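Local coordinates for protein D-glucosaminate-6-phosphate ammonia lyase (Salmonella typhimurium, PDB 7LCE) that is a homo-oligomeric, pyridoxal-phosphate-dependent enzyme with the fold of the PLP aminotransferase clan, at residues A[99-113]-A[124-137]. Numbering follows the deposited sequence.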
loop_
_atom_site.group_PDB
_atom_site.type_symbol
_atom_site.label_atom_id
_atom_site.label_comp_id
_atom_site.label_asym_id
_atom_site.label_seq_id
_atom_site.Cartn_x
_atom_site.Cartn_y
_atom_site.Cartn_z
ATOM N N SER A 99 16.159 9.815 -7.638
ATOM C CA SER A 99 16.999 8.704 -7.196
ATOM C C SER A 99 16.193 7.601 -6.535
ATOM O O SER A 99 16.646 6.993 -5.562
ATOM C CB SER A 99 18.069 9.224 -6.244
ATOM O OG SER A 99 17.468 9.764 -5.079
ATOM N N SER A 100 14.995 7.326 -7.042
ATOM C CA SER A 100 14.142 6.317 -6.435
ATOM C C SER A 100 14.798 4.946 -6.529
ATOM O O SER A 100 15.440 4.613 -7.530
ATOM C CB SER A 100 12.776 6.291 -7.124
ATOM O OG SER A 100 12.062 7.491 -6.896
ATOM N N GLY A 101 14.643 4.154 -5.471
ATOM C CA GLY A 101 15.172 2.805 -5.442
ATOM C C GLY A 101 16.675 2.674 -5.478
ATOM O O GLY A 101 17.176 1.559 -5.653
ATOM N N MET A 102 17.415 3.764 -5.326
ATOM C CA MET A 102 18.868 3.717 -5.301
ATOM C C MET A 102 19.368 4.029 -3.899
ATOM O O MET A 102 18.632 4.530 -3.042
ATOM C CB MET A 102 19.484 4.712 -6.292
ATOM C CG MET A 102 18.863 4.744 -7.671
ATOM S SD MET A 102 19.645 6.047 -8.643
ATOM C CE MET A 102 18.671 6.004 -10.142
ATOM N N ALA A 103 20.647 3.744 -3.676
ATOM C CA ALA A 103 21.309 4.214 -2.468
ATOM C C ALA A 103 21.536 5.710 -2.611
ATOM O O ALA A 103 22.394 6.141 -3.387
ATOM C CB ALA A 103 22.623 3.470 -2.258
ATOM N N ASN A 104 20.758 6.510 -1.874
ATOM C CA ASN A 104 20.759 7.955 -2.064
ATOM C C ASN A 104 20.879 8.740 -0.763
ATOM O O ASN A 104 20.758 9.969 -0.788
ATOM C CB ASN A 104 19.494 8.402 -2.804
ATOM C CG ASN A 104 18.221 7.896 -2.145
ATOM O OD1 ASN A 104 18.227 7.481 -0.985
ATOM N ND2 ASN A 104 17.116 7.950 -2.881
ATOM N N GLU A 105 21.083 8.077 0.370
ATOM C CA GLU A 105 21.155 8.787 1.638
ATOM C C GLU A 105 22.530 9.417 1.810
ATOM O O GLU A 105 23.556 8.747 1.646
ATOM C CB GLU A 105 20.846 7.841 2.798
ATOM C CG GLU A 105 19.391 7.403 2.851
ATOM C CD GLU A 105 19.103 6.460 4.001
ATOM O OE1 GLU A 105 20.030 6.170 4.788
ATOM O OE2 GLU A 105 17.944 6.005 4.113
ATOM N N VAL A 106 22.547 10.708 2.134
ATOM C CA VAL A 106 23.772 11.449 2.421
ATOM C C VAL A 106 23.814 11.708 3.919
ATOM O O VAL A 106 22.919 12.365 4.469
ATOM C CB VAL A 106 23.843 12.766 1.633
ATOM C CG1 VAL A 106 25.032 13.587 2.095
ATOM C CG2 VAL A 106 23.936 12.488 0.145
ATOM N N VAL A 107 24.843 11.192 4.581
ATOM C CA VAL A 107 24.962 11.257 6.032
ATOM C C VAL A 107 25.837 12.447 6.401
ATOM O O VAL A 107 26.987 12.546 5.955
ATOM C CB VAL A 107 25.537 9.952 6.599
ATOM C CG1 VAL A 107 25.879 10.125 8.062
ATOM C CG2 VAL A 107 24.543 8.816 6.408
ATOM N N MET A 108 25.302 13.340 7.230
ATOM C CA MET A 108 26.036 14.519 7.662
ATOM C C MET A 108 25.636 14.865 9.087
ATOM O O MET A 108 24.617 14.390 9.600
ATOM C CB MET A 108 25.788 15.707 6.730
ATOM C CG MET A 108 24.349 16.171 6.708
ATOM S SD MET A 108 24.101 17.565 5.598
ATOM C CE MET A 108 25.065 18.840 6.405
ATOM N N LEU A 109 26.457 15.694 9.725
ATOM C CA LEU A 109 26.157 16.154 11.075
ATOM C C LEU A 109 24.997 17.140 11.056
ATOM O O LEU A 109 24.902 17.994 10.171
ATOM C CB LEU A 109 27.382 16.825 11.693
ATOM C CG LEU A 109 28.643 15.992 11.905
ATOM C CD1 LEU A 109 29.726 16.851 12.536
ATOM C CD2 LEU A 109 28.348 14.775 12.767
ATOM N N ARG A 110 24.108 17.020 12.047
ATOM C CA ARG A 110 23.038 18.003 12.190
ATOM C C ARG A 110 23.610 19.396 12.423
ATOM O O ARG A 110 23.069 20.391 11.927
ATOM C CB ARG A 110 22.100 17.606 13.330
ATOM C CG ARG A 110 21.088 18.683 13.699
ATOM C CD ARG A 110 20.036 18.169 14.668
ATOM N NE ARG A 110 18.962 17.468 13.975
ATOM C CZ ARG A 110 18.854 16.149 13.905
ATOM N NH1 ARG A 110 19.729 15.351 14.491
ATOM N NH2 ARG A 110 17.838 15.617 13.231
ATOM N N GLY A 111 24.718 19.485 13.157
ATOM C CA GLY A 111 25.381 20.760 13.346
ATOM C C GLY A 111 25.965 21.355 12.082
ATOM O O GLY A 111 26.363 22.524 12.098
ATOM N N HIS A 112 26.036 20.582 10.999
ATOM C CA HIS A 112 26.548 21.071 9.727
ATOM C C HIS A 112 25.456 21.423 8.727
ATOM O O HIS A 112 25.770 21.940 7.650
ATOM C CB HIS A 112 27.490 20.037 9.106
ATOM C CG HIS A 112 28.807 19.932 9.804
ATOM N ND1 HIS A 112 29.839 19.149 9.336
ATOM C CD2 HIS A 112 29.262 20.516 10.937
ATOM C CE1 HIS A 112 30.874 19.256 10.149
ATOM N NE2 HIS A 112 30.549 20.078 11.130
ATOM N N ASN A 113 24.190 21.161 9.050
ATOM C CA ASN A 113 23.102 21.537 8.158
ATOM C C ASN A 113 22.906 23.044 8.238
ATOM O O ASN A 113 22.133 23.533 9.069
ATOM C CB ASN A 113 21.815 20.799 8.529
ATOM C CG ASN A 113 20.751 20.912 7.460
ATOM O OD1 ASN A 113 20.722 21.874 6.692
ATOM N ND2 ASN A 113 19.866 19.925 7.405
ATOM N N ILE A 124 22.116 19.340 -2.086
ATOM C CA ILE A 124 22.113 17.891 -1.912
ATOM C C ILE A 124 20.895 17.271 -2.587
ATOM O O ILE A 124 20.996 16.225 -3.240
ATOM C CB ILE A 124 22.180 17.538 -0.415
ATOM C CG1 ILE A 124 23.495 18.036 0.184
ATOM C CG2 ILE A 124 22.042 16.043 -0.204
ATOM C CD1 ILE A 124 23.493 18.092 1.691
ATOM N N ARG A 125 19.726 17.902 -2.447
ATOM C CA ARG A 125 18.521 17.341 -3.052
ATOM C C ARG A 125 18.572 17.397 -4.576
ATOM O O ARG A 125 17.980 16.541 -5.243
ATOM C CB ARG A 125 17.273 18.064 -2.542
ATOM C CG ARG A 125 16.012 17.202 -2.574
ATOM C CD ARG A 125 14.750 17.996 -2.223
ATOM N NE ARG A 125 14.706 18.407 -0.824
ATOM C CZ ARG A 125 14.911 19.647 -0.404
ATOM N NH1 ARG A 125 15.165 20.632 -1.252
ATOM N NH2 ARG A 125 14.856 19.908 0.899
ATOM N N LEU A 126 19.260 18.391 -5.143
ATOM C CA LEU A 126 19.387 18.460 -6.595
ATOM C C LEU A 126 20.195 17.292 -7.140
ATOM O O LEU A 126 19.956 16.848 -8.268
ATOM C CB LEU A 126 20.039 19.777 -7.012
ATOM C CG LEU A 126 19.162 21.024 -7.070
ATOM C CD1 LEU A 126 20.021 22.235 -7.369
ATOM C CD2 LEU A 126 18.072 20.866 -8.112
ATOM N N GLY A 127 21.149 16.787 -6.367
ATOM C CA GLY A 127 21.914 15.629 -6.776
ATOM C C GLY A 127 21.238 14.303 -6.542
ATOM O O GLY A 127 21.808 13.258 -6.869
ATOM N N GLY A 128 20.033 14.314 -5.976
ATOM C CA GLY A 128 19.294 13.102 -5.695
ATOM C C GLY A 128 19.448 12.584 -4.283
ATOM O O GLY A 128 18.907 11.518 -3.972
ATOM N N GLY A 129 20.162 13.307 -3.421
ATOM C CA GLY A 129 20.439 12.806 -2.093
ATOM C C GLY A 129 19.303 13.069 -1.124
ATOM O O GLY A 129 18.553 14.035 -1.247
ATOM N N ARG A 130 19.153 12.155 -0.171
ATOM C CA ARG A 130 18.258 12.325 0.966
ATOM C C ARG A 130 19.109 12.451 2.224
ATOM O O ARG A 130 19.959 11.595 2.489
ATOM C CB ARG A 130 17.283 11.151 1.072
ATOM C CG ARG A 130 16.395 11.010 -0.156
ATOM C CD ARG A 130 15.459 9.822 -0.059
ATOM N NE ARG A 130 14.584 9.914 1.101
ATOM C CZ ARG A 130 13.406 10.522 1.091
ATOM N NH1 ARG A 130 12.940 11.104 -0.003
ATOM N NH2 ARG A 130 12.679 10.549 2.204
ATOM N N ILE A 131 18.889 13.518 2.986
ATOM C CA ILE A 131 19.770 13.854 4.101
ATOM C C ILE A 131 19.461 12.968 5.301
ATOM O O ILE A 131 18.295 12.772 5.663
ATOM C CB ILE A 131 19.642 15.340 4.464
ATOM C CG1 ILE A 131 20.218 16.201 3.341
ATOM C CG2 ILE A 131 20.342 15.633 5.787
ATOM C CD1 ILE A 131 20.635 17.575 3.789
ATOM N N VAL A 132 20.510 12.434 5.920
ATOM C CA VAL A 132 20.426 11.738 7.201
ATOM C C VAL A 132 21.285 12.517 8.188
ATOM O O VAL A 132 22.515 12.567 8.045
ATOM C CB VAL A 132 20.892 10.281 7.098
ATOM C CG1 VAL A 132 21.038 9.672 8.484
ATOM C CG2 VAL A 132 19.925 9.470 6.252
ATOM N N GLU A 133 20.649 13.106 9.200
ATOM C CA GLU A 133 21.344 13.955 10.158
ATOM C C GLU A 133 21.844 13.137 11.339
ATOM O O GLU A 133 21.138 12.266 11.854
ATOM C CB GLU A 133 20.429 15.076 10.654
ATOM C CG GLU A 133 20.202 16.184 9.643
ATOM C CD GLU A 133 19.142 17.167 10.094
ATOM O OE1 GLU A 133 18.013 16.728 10.399
ATOM O OE2 GLU A 133 19.439 18.381 10.145
ATOM N N VAL A 134 23.068 13.431 11.770
ATOM C CA VAL A 134 23.749 12.683 12.820
ATOM C C VAL A 134 23.914 13.582 14.037
ATOM O O VAL A 134 24.284 14.756 13.905
ATOM C CB VAL A 134 25.109 12.156 12.336
ATOM C CG1 VAL A 134 25.917 11.604 13.500
ATOM C CG2 VAL A 134 24.902 11.091 11.285
ATOM N N GLY A 135 23.608 13.041 15.214
ATOM C CA GLY A 135 23.835 13.754 16.451
ATOM C C GLY A 135 22.844 14.886 16.660
ATOM O O GLY A 135 21.865 15.053 15.932
ATOM N N SER A 136 23.127 15.676 17.689
ATOM C CA SER A 136 22.338 16.850 18.015
ATOM C C SER A 136 23.060 18.101 17.521
ATOM O O SER A 136 24.179 18.043 17.006
ATOM C CB SER A 136 22.073 16.914 19.519
ATOM O OG SER A 136 21.351 15.774 19.955
ATOM N N SER A 137 22.400 19.250 17.670
ATOM C CA SER A 137 22.991 20.504 17.220
ATOM C C SER A 137 24.186 20.921 18.068
ATOM O O SER A 137 25.010 21.716 17.607
ATOM C CB SER A 137 21.944 21.616 17.229
ATOM O OG SER A 137 21.392 21.775 18.524
#
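Strands 105-109 and 130-134 pair in parallel, Glu-105 beside Arg-130 through Leu-109 beside Val-134, their axes 4.5 Å apart at closest approach and 30° from parallel. Helix 120-126 connects them in sequence, making a beta-alpha-beta unit at one border of the mixed seven-stranded sheet, 130-134 being the outermost strand within the chain. Six backbone hydrogen bonds, from Arg-130 N to Asn-104 O at one end to Arg-110 N to Val-134 O at the other, alternate in direction between the strands. The helix ends in a Schellman motif at Gly-128, whose O accepts Ser-99 OG on a lone pair at 2.5 Å; Asn-104 ND2 in turn donates to that hydroxyl.

Val-106 and Met-108 face the helix. Val-106 CG2 meets Ile-124 CG2, and Met-108, bent at chi3 (-66°), sets SD 3.9 Å from Ile-131 CD1 and 4.0 Å from Ile-124 CD1. On the other face, Val-107 CG1 packs 3.5 Å from Val-134 CG2.

Past the end of strand 105-109, Arg-110 NH2 turns back to form a salt bridge with Glu-133 OE1 (3.0 Å), while Glu-133 OE2 forms a salt bridge with NE of Arg-110 of the second subunit, tying this corner to the subunit interface. Asn-113 ND2 reaches OE2 from above the carboxylate plane. Glu-133 CB covers one guanidinium face of Arg-110, and at the edge NH1 donates to Gly-135 O at 2.6 Å, the oxygen lying in the guanidinium plane.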